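Local structure of putative hyaluronoglucosaminidase (Clostridium perfringens, 6PWI) at residues V371-F376 with V415-G420; Y461-A466 with T535-E540; E510-Y515 with A569-N574. The protein probably hydrolyses terminal N-acetylhexosamine residues as a family 84 glycoside hydrolase, this chain holding the catalytic barrel and flanking regions of a longer secreted protein. All coordinates share one frame; numbering follows the deposited sequence.

Contact 1: V371-F376 with V415-G420; sequences VTQETF and VTNFKG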
ATOM      1  N   VAL A 371      11.366   7.282  -6.393  1.00 22.96           N
ATOM      2  CA  VAL A 371      11.764   6.165  -7.236  1.00 24.77           C
ATOM      3  C   VAL A 371      12.365   6.715  -8.523  1.00 25.98           C
ATOM      4  O   VAL A 371      11.643   7.282  -9.338  1.00 27.49           O
ATOM      5  CB  VAL A 371      10.585   5.233  -7.568  1.00 24.03           C
ATOM      6  CG1 VAL A 371      11.043   4.105  -8.482  1.00 24.04           C
ATOM      7  CG2 VAL A 371       9.926   4.679  -6.316  1.00 23.95           C
ATOM      8  N   THR A 372      13.679   6.539  -8.706  1.00 26.43           N
ATOM      9  CA  THR A 372      14.341   7.035  -9.906  1.00 27.38           C
ATOM     10  C   THR A 372      15.260   5.961 -10.477  1.00 27.83           C
ATOM     11  O   THR A 372      15.812   5.151  -9.733  1.00 28.75           O
ATOM     12  CB  THR A 372      15.168   8.301  -9.636  1.00 26.28           C
ATOM     13  OG1 THR A 372      16.297   7.956  -8.830  1.00 25.96           O
ATOM     14  CG2 THR A 372      14.377   9.413  -8.985  1.00 24.73           C
ATOM     15  N   GLN A 373      15.449   5.999 -11.800  1.00 27.81           N
ATOM     16  CA  GLN A 373      16.374   5.099 -12.469  1.00 27.85           C
ATOM     17  C   GLN A 373      17.785   5.305 -11.908  1.00 26.68           C
ATOM     18  O   GLN A 373      18.510   4.337 -11.694  1.00 25.95           O
ATOM     19  CB  GLN A 373      16.273   5.300 -13.981  1.00 29.69           C
ATOM     20  CG  GLN A 373      17.215   4.432 -14.803  1.00 33.10           C
ATOM     21  CD  GLN A 373      16.647   3.088 -15.192  1.00 38.14           C
ATOM     22  OE1 GLN A 373      15.488   2.767 -14.925  1.00 41.43           O
ATOM     23  NE2 GLN A 373      17.470   2.285 -15.850  1.00 39.98           N
ATOM     24  N   GLU A 374      18.147   6.566 -11.631  1.00 26.37           N
ATOM     25  CA  GLU A 374      19.515   6.932 -11.281  1.00 27.12           C
ATOM     26  C   GLU A 374      19.917   6.321  -9.938  1.00 26.56           C
ATOM     27  O   GLU A 374      21.030   5.813  -9.795  1.00 26.80           O
ATOM     28  CB  GLU A 374      19.716   8.451 -11.268  1.00 28.64           C
ATOM     29  CG  GLU A 374      19.698   9.097 -12.642  1.00 31.49           C
ATOM     30  CD  GLU A 374      18.335   9.292 -13.303  1.00 35.20           C
ATOM     31  OE1 GLU A 374      17.289   9.256 -12.596  1.00 33.94           O
ATOM     32  OE2 GLU A 374      18.317   9.478 -14.540  1.00 38.41           O
ATOM     33  N   THR A 375      19.009   6.373  -8.957  1.00 24.26           N
ATOM     34  CA  THR A 375      19.289   5.811  -7.646  1.00 23.51           C
ATOM     35  C   THR A 375      19.511   4.297  -7.732  1.00 23.08           C
ATOM     36  O   THR A 375      20.332   3.748  -6.994  1.00 22.45           O
ATOM     37  CB  THR A 375      18.240   6.223  -6.602  1.00 23.30           C
ATOM     38  OG1 THR A 375      18.878   6.090  -5.332  1.00 23.59           O
ATOM     39  CG2 THR A 375      16.973   5.395  -6.625  1.00 22.13           C
ATOM     40  N   PHE A 376      18.777   3.630  -8.631  1.00 22.36           N
ATOM     41  CA  PHE A 376      18.890   2.189  -8.781  1.00 22.68           C
ATOM     42  C   PHE A 376      20.162   1.830  -9.543  1.00 23.98           C
ATOM     43  O   PHE A 376      20.794   0.821  -9.234  1.00 24.68           O
ATOM     44  CB  PHE A 376      17.603   1.585  -9.351  1.00 21.63           C
ATOM     45  CG  PHE A 376      16.424   1.692  -8.417  1.00 20.84           C
ATOM     46  CD1 PHE A 376      16.569   1.443  -7.058  1.00 20.05           C
ATOM     47  CD2 PHE A 376      15.168   2.042  -8.887  1.00 20.24           C
ATOM     48  CE1 PHE A 376      15.491   1.562  -6.192  1.00 19.37           C
ATOM     49  CE2 PHE A 376      14.088   2.140  -8.020  1.00 19.83           C
ATOM     50  CZ  PHE A 376      14.254   1.913  -6.673  1.00 18.94           C
ATOM     51  N   VAL A 415      10.686   3.475 -14.690  1.00 26.08           N
ATOM     52  CA  VAL A 415      11.831   2.881 -14.014  1.00 26.45           C
ATOM     53  C   VAL A 415      11.681   1.361 -13.999  1.00 26.99           C
ATOM     54  O   VAL A 415      10.647   0.846 -13.582  1.00 27.85           O
ATOM     55  CB  VAL A 415      12.005   3.437 -12.588  1.00 25.35           C
ATOM     56  CG1 VAL A 415      13.177   2.775 -11.874  1.00 24.81           C
ATOM     57  CG2 VAL A 415      12.167   4.945 -12.590  1.00 24.59           C
ATOM     58  N   THR A 416      12.745   0.652 -14.393  1.00 28.72           N
ATOM     59  CA  THR A 416      12.640  -0.773 -14.679  1.00 31.65           C
ATOM     60  C   THR A 416      13.626  -1.611 -13.856  1.00 31.90           C
ATOM     61  O   THR A 416      13.527  -2.834 -13.844  1.00 33.96           O
ATOM     62  CB  THR A 416      12.860  -1.038 -16.178  1.00 32.35           C
ATOM     63  OG1 THR A 416      14.169  -0.578 -16.524  1.00 33.35           O
ATOM     64  CG2 THR A 416      11.844  -0.355 -17.067  1.00 31.95           C
ATOM     65  N   ASN A 417      14.581  -0.970 -13.175  1.00 32.37           N
ATOM     66  CA  ASN A 417      15.785  -1.681 -12.763  1.00 33.33           C
ATOM     67  C   ASN A 417      15.781  -1.995 -11.263  1.00 32.68           C
ATOM     68  O   ASN A 417      16.752  -1.701 -10.559  1.00 32.61           O
ATOM     69  CB  ASN A 417      17.049  -0.924 -13.196  1.00 35.11           C
ATOM     70  CG  ASN A 417      17.070   0.529 -12.755  1.00 36.91           C
ATOM     71  OD1 ASN A 417      16.024   1.124 -12.488  1.00 37.25           O
ATOM     72  ND2 ASN A 417      18.259   1.111 -12.676  1.00 36.56           N
ATOM     73  N   PHE A 418      14.701  -2.621 -10.774  1.00 29.41           N
ATOM     74  CA  PHE A 418      14.598  -2.915  -9.352  1.00 27.68           C
ATOM     75  C   PHE A 418      13.625  -4.066  -9.118  1.00 26.17           C
ATOM     76  O   PHE A 418      12.803  -4.363  -9.982  1.00 25.99           O
ATOM     77  CB  PHE A 418      14.286  -1.650  -8.541  1.00 26.42           C
ATOM     78  CG  PHE A 418      12.888  -1.108  -8.693  1.00 25.59           C
ATOM     79  CD1 PHE A 418      12.003  -1.137  -7.630  1.00 24.98           C
ATOM     80  CD2 PHE A 418      12.455  -0.579  -9.898  1.00 25.28           C
ATOM     81  CE1 PHE A 418      10.715  -0.642  -7.767  1.00 25.30           C
ATOM     82  CE2 PHE A 418      11.169  -0.080 -10.032  1.00 25.89           C
ATOM     83  CZ  PHE A 418      10.301  -0.108  -8.964  1.00 25.43           C
ATOM     84  N   LYS A 419      13.729  -4.674  -7.927  1.00 24.56           N
ATOM     85  CA  LYS A 419      13.173  -5.982  -7.619  1.00 24.24           C
ATOM     86  C   LYS A 419      11.746  -5.867  -7.090  1.00 23.54           C
ATOM     87  O   LYS A 419      11.024  -6.858  -7.040  1.00 23.93           O
ATOM     88  CB  LYS A 419      14.025  -6.680  -6.552  1.00 26.08           C
ATOM     89  CG  LYS A 419      15.392  -7.164  -7.007  1.00 28.51           C
ATOM     90  CD  LYS A 419      16.117  -8.007  -5.977  1.00 30.56           C
ATOM     91  CE  LYS A 419      17.006  -9.062  -6.611  1.00 32.78           C
ATOM     92  NZ  LYS A 419      17.963  -9.628  -5.628  1.00 38.42           N
ATOM     93  N   GLY A 420      11.343  -4.664  -6.667  1.00 22.62           N
ATOM     94  CA  GLY A 420      10.036  -4.483  -6.061  1.00 21.00           C
ATOM     95  C   GLY A 420      10.023  -3.351  -5.042  1.00 20.26           C
ATOM     96  O   GLY A 420      11.030  -2.680  -4.835  1.00 19.75           O
TER
HETATM   97  O   HOH W   1      18.994  -1.429  -8.554  1.00 23.72           O
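The carbonyl O of Gln373 receives two N-H groups, both weakly. Asn417 ND2 reaches it from the other segment at 3.4 Å, long but almost perfectly straight (179°), while Phe376 N lies 3.2 Å from the same Gln373 O within the opening turn of helix 373-383. The Asn417 side chain gets there because CG sits between its backbone N and carbonyl carbon (chi1 53°), and its amide then lies stacked nearly parallel to that of Gln373. A water adds a second polar bridge nearby, donating to Phe376 O and to Asn417 O, each at 3.0 Å.

Beside this polar strip the packing is aromatic. The rings of Phe376 and Phe418 form an offset stack, centroids 4.6 Å apart and planes at 11°. The offset places Phe418 CB over the centre of the Phe376 ring, a CH-pi contact of 3.7 Å to the centroid, and brings Phe376 CE2 over a face of the Phe418 ring, shifted toward its rim. Thr375 CG2 covers the opposite face of Phe376. In the plane of that ring, Val415 CG1 meets the edge at CD2 (3.7 Å). The other methyl of Val415, CG2, turns to the backbone and lies 3.5 Å from Gln373 N. Helix 373-383 is itself capped by Thr372, whose OG1 accepts from Thr375 N. Phe376 and Phe418 both touch Met389 of strand 387-391, and Phe418 also meets Tyr442 of helix 433-444 and makes a cation-pi contact with Arg446. The arrangement belongs to the apolar layer between strands and outer helices in a (beta/alpha)8, or TIM, barrel, here where the eighth strand, 418-423, begins.

Contact 2: Y461-A466 with T535-E540; sequences YIEPDA and TKSKNE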
ATOM      1  N   TYR A 461     -12.839   1.313  -3.606  1.00 26.08           N
ATOM      2  CA  TYR A 461     -12.389   0.068  -3.005  1.00 25.29           C
ATOM      3  C   TYR A 461     -12.116   0.259  -1.517  1.00 26.23           C
ATOM      4  O   TYR A 461     -12.400  -0.626  -0.717  1.00 27.69           O
ATOM      5  CB  TYR A 461     -11.143  -0.450  -3.721  1.00 23.97           C
ATOM      6  CG  TYR A 461     -11.385  -0.728  -5.177  1.00 24.00           C
ATOM      7  CD1 TYR A 461     -12.060  -1.870  -5.579  1.00 23.34           C
ATOM      8  CD2 TYR A 461     -10.976   0.175  -6.151  1.00 23.67           C
ATOM      9  CE1 TYR A 461     -12.305  -2.124  -6.919  1.00 23.42           C
ATOM     10  CE2 TYR A 461     -11.215  -0.065  -7.496  1.00 23.69           C
ATOM     11  CZ  TYR A 461     -11.881  -1.219  -7.879  1.00 23.56           C
ATOM     12  OH  TYR A 461     -12.114  -1.471  -9.199  1.00 23.84           O
ATOM     13  N   ILE A 462     -11.554   1.417  -1.161  1.00 25.68           N
ATOM     14  CA  ILE A 462     -11.175   1.673   0.216  1.00 26.31           C
ATOM     15  C   ILE A 462     -12.432   1.893   1.047  1.00 28.10           C
ATOM     16  O   ILE A 462     -12.518   1.407   2.171  1.00 29.00           O
ATOM     17  CB  ILE A 462     -10.202   2.864   0.305  1.00 24.91           C
ATOM     18  CG1 ILE A 462      -8.936   2.587  -0.509  1.00 23.49           C
ATOM     19  CG2 ILE A 462      -9.898   3.215   1.758  1.00 23.00           C
ATOM     20  CD1 ILE A 462      -8.072   3.796  -0.725  1.00 23.44           C
ATOM     21  N   GLU A 463     -13.395   2.624   0.477  1.00 30.03           N
ATOM     22  CA  GLU A 463     -14.573   3.059   1.210  1.00 32.44           C
ATOM     23  C   GLU A 463     -15.788   3.034   0.282  1.00 33.86           C
ATOM     24  O   GLU A 463     -16.123   4.044  -0.338  1.00 34.50           O
ATOM     25  CB  GLU A 463     -14.331   4.443   1.823  1.00 32.59           C
ATOM     26  CG  GLU A 463     -15.569   5.073   2.432  1.00 34.00           C
ATOM     27  CD  GLU A 463     -16.315   4.163   3.396  1.00 37.25           C
ATOM     28  OE1 GLU A 463     -15.763   3.884   4.481  1.00 39.40           O
ATOM     29  OE2 GLU A 463     -17.434   3.708   3.050  1.00 36.71           O
ATOM     30  N   PRO A 464     -16.503   1.887   0.182  1.00 33.97           N
ATOM     31  CA  PRO A 464     -17.570   1.719  -0.810  1.00 33.43           C
ATOM     32  C   PRO A 464     -18.809   2.595  -0.613  1.00 33.56           C
ATOM     33  O   PRO A 464     -19.521   2.872  -1.571  1.00 34.49           O
ATOM     34  CB  PRO A 464     -17.962   0.235  -0.696  1.00 32.43           C
ATOM     35  CG  PRO A 464     -16.834  -0.401   0.093  1.00 33.63           C
ATOM     36  CD  PRO A 464     -16.316   0.687   1.010  1.00 33.27           C
ATOM     37  N   ASP A 465     -19.061   3.041   0.622  1.00 35.01           N
ATOM     38  CA  ASP A 465     -20.292   3.755   0.933  1.00 34.40           C
ATOM     39  C   ASP A 465     -20.095   5.274   0.886  1.00 33.24           C
ATOM     40  O   ASP A 465     -21.064   6.014   0.724  1.00 33.91           O
ATOM     41  CB  ASP A 465     -20.886   3.301   2.267  1.00 36.18           C
ATOM     42  CG  ASP A 465     -21.028   1.792   2.380  1.00 39.56           C
ATOM     43  OD1 ASP A 465     -22.000   1.245   1.812  1.00 40.08           O
ATOM     44  OD2 ASP A 465     -20.152   1.173   3.023  1.00 41.69           O
ATOM     45  N   ALA A 466     -18.844   5.733   1.025  1.00 30.85           N
ATOM     46  CA  ALA A 466     -18.563   7.155   1.153  1.00 28.43           C
ATOM     47  C   ALA A 466     -17.344   7.534   0.319  1.00 28.59           C
ATOM     48  O   ALA A 466     -16.495   8.301   0.774  1.00 28.92           O
ATOM     49  CB  ALA A 466     -18.360   7.493   2.610  1.00 26.98           C
ATOM     50  N   THR A 535     -22.011   9.419   8.655  1.00 35.42           N
ATOM     51  CA  THR A 535     -23.321   8.840   8.410  1.00 35.51           C
ATOM     52  C   THR A 535     -23.201   7.711   7.392  1.00 34.07           C
ATOM     53  O   THR A 535     -23.838   6.680   7.553  1.00 35.43           O
ATOM     54  CB  THR A 535     -24.345   9.927   8.049  1.00 36.77           C
ATOM     55  OG1 THR A 535     -24.823  10.441   9.292  1.00 38.33           O
ATOM     56  CG2 THR A 535     -25.532   9.426   7.255  1.00 35.38           C
ATOM     57  N   LYS A 536     -22.377   7.909   6.357  1.00 33.65           N
ATOM     58  CA  LYS A 536     -22.398   7.027   5.199  1.00 32.97           C
ATOM     59  C   LYS A 536     -21.466   5.831   5.393  1.00 33.75           C
ATOM     60  O   LYS A 536     -21.810   4.719   5.001  1.00 35.25           O
ATOM     61  CB  LYS A 536     -22.105   7.798   3.909  1.00 31.87           C
ATOM     62  CG  LYS A 536     -23.270   8.630   3.395  1.00 31.51           C
ATOM     63  CD  LYS A 536     -22.866   9.710   2.420  1.00 31.57           C
ATOM     64  CE  LYS A 536     -23.031   9.305   0.974  1.00 31.68           C
ATOM     65  NZ  LYS A 536     -22.932  10.492   0.096  1.00 32.43           N
ATOM     66  N   SER A 537     -20.296   6.061   5.998  1.00 33.16           N
ATOM     67  CA  SER A 537     -19.292   5.019   6.147  1.00 32.46           C
ATOM     68  C   SER A 537     -19.685   4.063   7.272  1.00 33.74           C
ATOM     69  O   SER A 537     -20.157   4.502   8.320  1.00 34.19           O
ATOM     70  CB  SER A 537     -17.933   5.629   6.381  1.00 30.95           C
ATOM     71  OG  SER A 537     -16.971   4.634   6.683  1.00 29.85           O
ATOM     72  N   LYS A 538     -19.471   2.759   7.044  1.00 34.35           N
ATOM     73  CA  LYS A 538     -19.761   1.721   8.025  1.00 34.32           C
ATOM     74  C   LYS A 538     -18.474   1.220   8.682  1.00 33.67           C
ATOM     75  O   LYS A 538     -18.515   0.260   9.451  1.00 34.51           O
ATOM     76  CB  LYS A 538     -20.430   0.516   7.361  1.00 37.00           C
ATOM     77  CG  LYS A 538     -21.644   0.791   6.484  1.00 40.96           C
ATOM     78  CD  LYS A 538     -22.259  -0.503   5.976  1.00 44.15           C
ATOM     79  CE  LYS A 538     -23.086  -0.348   4.717  1.00 47.79           C
ATOM     80  NZ  LYS A 538     -24.436   0.188   5.010  1.00 52.11           N
ATOM     81  N   ASN A 539     -17.343   1.879   8.387  1.00 31.02           N
ATOM     82  CA  ASN A 539     -16.020   1.463   8.824  1.00 29.17           C
ATOM     83  C   ASN A 539     -15.600   2.252  10.068  1.00 30.35           C
ATOM     84  O   ASN A 539     -14.944   3.293   9.975  1.00 29.17           O
ATOM     85  CB  ASN A 539     -15.034   1.560   7.656  1.00 28.76           C
ATOM     86  CG  ASN A 539     -13.602   1.191   7.988  1.00 28.41           C
ATOM     87  OD1 ASN A 539     -13.229   1.009   9.147  1.00 27.40           O
ATOM     88  ND2 ASN A 539     -12.776   1.116   6.960  1.00 27.78           N
ATOM     89  N   GLU A 540     -15.955   1.712  11.243  1.00 31.79           N
ATOM     90  CA  GLU A 540     -15.695   2.342  12.530  1.00 32.61           C
ATOM     91  C   GLU A 540     -14.209   2.641  12.710  1.00 30.35           C
ATOM     92  O   GLU A 540     -13.853   3.636  13.336  1.00 31.75           O
ATOM     93  CB  GLU A 540     -16.188   1.465  13.685  1.00 35.56           C
ATOM     94  CG  GLU A 540     -17.699   1.317  13.740  1.00 40.81           C
ATOM     95  CD  GLU A 540     -18.472   2.622  13.599  1.00 46.23           C
ATOM     96  OE1 GLU A 540     -18.097   3.614  14.272  1.00 45.53           O
ATOM     97  OE2 GLU A 540     -19.436   2.650  12.796  1.00 50.12           O
TER
HETATM   98  O   HOH W   2     -14.151   1.745   4.457  1.00 28.68           O
HETATM   99  O   HOH W   3     -18.565   2.023   4.774  1.00 35.14           O
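Glu463 reaches across to Ser537 by a bent side chain. Glu463 CB lies 3.8 Å from water 2; CG stands anti to the backbone N (chi1 171°), and the bend after it swings CD toward Ser537, 3.7 Å from Ser537 CB. At the tip, OE1 accepts from Ser537 OG at 2.6 Å, the hydroxyl approaching from above the carboxylate plane, 52° out of it. Water 2 also donates to OE1, and ties it to Ile462 O and Asn539 ND2; Asn539 also bonds Gln430 OE1 through ND2 and, through OD1, caps Leu542 N.

Ser537 OG also accepts from Asn539 N (3.3 Å), an ST turn in the short link between helices 513-536 and 540-572; through this hydroxyl the carboxylate joins the helical hairpin to the loop leaving helix 451-462. The second oxygen turns back on its own loop: Asp465 N donates to Glu463 OE2 at 3.0 Å on the anti side, and Ala466 N more weakly. This set of donors would probably stabilise the negative charge. Water 3 donates to Glu463 OE2 and Asp465 OD2 and accepts from Lys538 N. Asp465 and Lys538 cross at about a right angle, Asp465 OD1 3.5 Å from Lys538 CE.

Contact 3: E510-Y515 with A569-N574; sequences ESVLDY and AFEKGN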
ATOM      1  N   GLU A 510     -11.577  43.844  -8.585  1.00 37.58           N
ATOM      2  CA  GLU A 510     -12.592  43.493  -9.562  1.00 34.13           C
ATOM      3  C   GLU A 510     -13.788  42.924  -8.806  1.00 32.85           C
ATOM      4  O   GLU A 510     -13.698  42.667  -7.610  1.00 33.36           O
ATOM      5  CB  GLU A 510     -12.049  42.475 -10.564  1.00 33.18           C
ATOM      6  CG  GLU A 510     -10.823  42.956 -11.310  1.00 33.41           C
ATOM      7  CD  GLU A 510     -10.209  41.928 -12.246  1.00 35.48           C
ATOM      8  OE1 GLU A 510     -10.803  40.844 -12.414  1.00 36.41           O
ATOM      9  OE2 GLU A 510      -9.134  42.216 -12.815  1.00 38.76           O
ATOM     10  N   SER A 511     -14.909  42.741  -9.506  1.00 31.78           N
ATOM     11  CA  SER A 511     -16.093  42.173  -8.886  1.00 31.40           C
ATOM     12  C   SER A 511     -15.832  40.711  -8.516  1.00 31.59           C
ATOM     13  O   SER A 511     -15.193  39.983  -9.275  1.00 31.94           O
ATOM     14  CB  SER A 511     -17.279  42.309  -9.798  1.00 30.34           C
ATOM     15  OG  SER A 511     -18.476  42.081  -9.075  1.00 32.14           O
ATOM     16  N   VAL A 512     -16.321  40.294  -7.341  1.00 29.87           N
ATOM     17  CA  VAL A 512     -16.190  38.909  -6.916  1.00 29.24           C
ATOM     18  C   VAL A 512     -17.575  38.269  -6.794  1.00 30.11           C
ATOM     19  O   VAL A 512     -17.683  37.124  -6.369  1.00 31.52           O
ATOM     20  CB  VAL A 512     -15.386  38.764  -5.607  1.00 28.04           C
ATOM     21  CG1 VAL A 512     -14.034  39.450  -5.667  1.00 27.47           C
ATOM     22  CG2 VAL A 512     -16.168  39.229  -4.391  1.00 28.15           C
ATOM     23  N   LEU A 513     -18.629  38.998  -7.180  1.00 30.44           N
ATOM     24  CA  LEU A 513     -19.993  38.532  -6.973  1.00 29.86           C
ATOM     25  C   LEU A 513     -20.245  37.211  -7.706  1.00 30.32           C
ATOM     26  O   LEU A 513     -20.807  36.277  -7.137  1.00 30.08           O
ATOM     27  CB  LEU A 513     -20.983  39.620  -7.405  1.00 29.85           C
ATOM     28  CG  LEU A 513     -21.056  40.865  -6.514  1.00 29.63           C
ATOM     29  CD1 LEU A 513     -22.251  41.729  -6.895  1.00 27.41           C
ATOM     30  CD2 LEU A 513     -21.125  40.497  -5.037  1.00 28.99           C
ATOM     31  N   ASP A 514     -19.814  37.122  -8.966  1.00 30.42           N
ATOM     32  CA  ASP A 514     -20.120  35.961  -9.781  1.00 32.25           C
ATOM     33  C   ASP A 514     -19.188  34.798  -9.456  1.00 32.11           C
ATOM     34  O   ASP A 514     -19.612  33.645  -9.371  1.00 31.60           O
ATOM     35  CB  ASP A 514     -20.072  36.303 -11.267  1.00 34.51           C
ATOM     36  CG  ASP A 514     -21.373  36.933 -11.724  1.00 37.47           C
ATOM     37  OD1 ASP A 514     -22.414  36.220 -11.692  1.00 36.39           O
ATOM     38  OD2 ASP A 514     -21.343  38.136 -12.078  1.00 38.75           O
ATOM     39  N   TYR A 515     -17.905  35.103  -9.297  1.00 30.12           N
ATOM     40  CA  TYR A 515     -16.962  34.026  -9.086  1.00 28.83           C
ATOM     41  C   TYR A 515     -17.200  33.400  -7.714  1.00 28.29           C
ATOM     42  O   TYR A 515     -16.942  32.215  -7.527  1.00 29.21           O
ATOM     43  CB  TYR A 515     -15.533  34.484  -9.382  1.00 27.87           C
ATOM     44  CG  TYR A 515     -14.607  33.340  -9.699  1.00 27.88           C
ATOM     45  CD1 TYR A 515     -14.792  32.571 -10.836  1.00 28.45           C
ATOM     46  CD2 TYR A 515     -13.574  32.999  -8.843  1.00 28.05           C
ATOM     47  CE1 TYR A 515     -13.953  31.511 -11.134  1.00 29.12           C
ATOM     48  CE2 TYR A 515     -12.723  31.944  -9.126  1.00 28.86           C
ATOM     49  CZ  TYR A 515     -12.915  31.197 -10.275  1.00 29.96           C
ATOM     50  OH  TYR A 515     -12.087  30.148 -10.553  1.00 30.43           O
ATOM     51  N   ALA A 569     -20.385  40.576   1.081  1.00 27.71           N
ATOM     52  CA  ALA A 569     -21.156  41.576   1.805  1.00 28.18           C
ATOM     53  C   ALA A 569     -20.495  42.949   1.674  1.00 30.24           C
ATOM     54  O   ALA A 569     -21.179  43.966   1.537  1.00 30.18           O
ATOM     55  CB  ALA A 569     -21.317  41.173   3.251  1.00 25.54           C
ATOM     56  N   PHE A 570     -19.157  42.961   1.701  1.00 29.56           N
ATOM     57  CA  PHE A 570     -18.410  44.201   1.616  1.00 29.98           C
ATOM     58  C   PHE A 570     -18.601  44.859   0.250  1.00 33.24           C
ATOM     59  O   PHE A 570     -18.703  46.081   0.161  1.00 35.69           O
ATOM     60  CB  PHE A 570     -16.927  43.963   1.885  1.00 27.29           C
ATOM     61  CG  PHE A 570     -16.128  45.235   1.981  1.00 26.50           C
ATOM     62  CD1 PHE A 570     -15.914  45.844   3.211  1.00 25.97           C
ATOM     63  CD2 PHE A 570     -15.596  45.829   0.844  1.00 25.23           C
ATOM     64  CE1 PHE A 570     -15.177  47.017   3.304  1.00 25.56           C
ATOM     65  CE2 PHE A 570     -14.858  46.999   0.942  1.00 25.12           C
ATOM     66  CZ  PHE A 570     -14.650  47.594   2.169  1.00 24.33           C
ATOM     67  N   GLU A 571     -18.620  44.058  -0.819  1.00 32.79           N
ATOM     68  CA  GLU A 571     -18.754  44.637  -2.143  1.00 34.26           C
ATOM     69  C   GLU A 571     -20.153  45.240  -2.286  1.00 35.62           C
ATOM     70  O   GLU A 571     -20.311  46.334  -2.827  1.00 36.01           O
ATOM     71  CB  GLU A 571     -18.420  43.599  -3.213  1.00 36.14           C
ATOM     72  CG  GLU A 571     -18.364  44.172  -4.616  1.00 38.27           C
ATOM     73  CD  GLU A 571     -18.010  43.168  -5.701  1.00 42.64           C
ATOM     74  OE1 GLU A 571     -16.989  42.445  -5.544  1.00 44.68           O
ATOM     75  OE2 GLU A 571     -18.756  43.103  -6.701  1.00 44.05           O
ATOM     76  N   LYS A 572     -21.153  44.528  -1.753  1.00 34.84           N
ATOM     77  CA  LYS A 572     -22.552  44.911  -1.837  1.00 34.54           C
ATOM     78  C   LYS A 572     -22.837  46.101  -0.924  1.00 34.76           C
ATOM     79  O   LYS A 572     -23.890  46.719  -1.031  1.00 35.60           O
ATOM     80  CB  LYS A 572     -23.436  43.733  -1.418  1.00 36.07           C
ATOM     81  CG  LYS A 572     -23.518  42.583  -2.411  1.00 38.71           C
ATOM     82  CD  LYS A 572     -24.287  41.418  -1.844  1.00 40.02           C
ATOM     83  CE  LYS A 572     -24.895  40.531  -2.904  1.00 43.82           C
ATOM     84  NZ  LYS A 572     -25.541  39.350  -2.286  1.00 46.28           N
ATOM     85  N   GLY A 573     -21.916  46.384   0.002  1.00 35.08           N
ATOM     86  CA  GLY A 573     -22.021  47.546   0.869  1.00 34.98           C
ATOM     87  C   GLY A 573     -22.753  47.271   2.183  1.00 36.78           C
ATOM     88  O   GLY A 573     -23.125  48.215   2.874  1.00 38.57           O
ATOM     89  N   ASN A 574     -22.953  45.991   2.535  1.00 37.56           N
ATOM     90  CA  ASN A 574     -23.552  45.639   3.817  1.00 37.90           C
ATOM     91  C   ASN A 574     -22.440  45.423   4.843  1.00 36.49           C
ATOM     92  O   ASN A 574     -22.024  44.295   5.094  1.00 37.15           O
ATOM     93  CB  ASN A 574     -24.523  44.455   3.713  1.00 39.65           C
ATOM     94  CG  ASN A 574     -25.409  44.516   2.485  1.00 41.95           C
ATOM     95  OD1 ASN A 574     -25.797  45.597   2.049  1.00 45.99           O
ATOM     96  ND2 ASN A 574     -25.722  43.367   1.905  1.00 41.69           N
TER
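Glu571 and the loop 511-512 meet through a two-pronged grip, the compact part of an otherwise slight surface contact. OE2 of Glu571 accepts from the hydroxyl OG of Ser511 at 2.6 Å, and OE1 accepts from the backbone N of Val512 at 2.9 Å with an N-H...O angle of 158°. Both oxygens use their syn lone pairs, so the two donors approach side by side across the mouth of the carboxylate and fix its rotation. The acid reaches them by a straight path: CG stands anti to the backbone N (chi1 -173°) and the chain stays extended to CD, carrying the charge away from helix 540-572 to residues 511-512. Val512 backs this site. One of its methyls, CG2, lies 3.5 Å from Glu571 OE1, and its side chain is buried against Phe502 and Leu506 of helix 496-507. Leu513 crosses the acid at a slant, its CG 3.2 Å from Glu571 OE2.

Beyond that the contact thins out. Leu513 CD2 reaches Lys572 CG at 4.1 Å, an apolar touch with the aliphatic part of an exposed lysine. Next to it, helix 540-572 ends in a Schellman motif. Gly573, at positive phi, is its C-prime residue: Asn574 N bonds to Ala569 O at 2.9 Å, and Gly573 N bonds weakly to Phe570 O. On the side of helix 496-507, Arg505 hydrogen-bonds Ser511 O and Arg504 forms a salt bridge with Glu510. Far out in the helical region after the barrel, the segments are thus joined by one carboxylate meeting one backbone N-H and one hydroxyl. Such a join is directional rather than greasy, and the two donors would probably favour the ionised acid.

From the N terminus, contact 1 comes first, closing a loop of 38 residues that contains strand 387-391 and tying helix 373-383 to strand 418-423 in the barrel. It is complete before contact 2 opens at 461-466. Contact 3 opens at 510-515, before contact 2 closes at 535-540, and closes last at 569-574, so these two cross. They lie toward the two ends of helices 513-536 and 540-572: contact 2 holds the link between them to the loop after helix 451-462, contact 3 joins the start of one to the finish of the other. Contacts 1 and 2 sit on opposite sides of the chain's centre, their own centres about 35 Å apart.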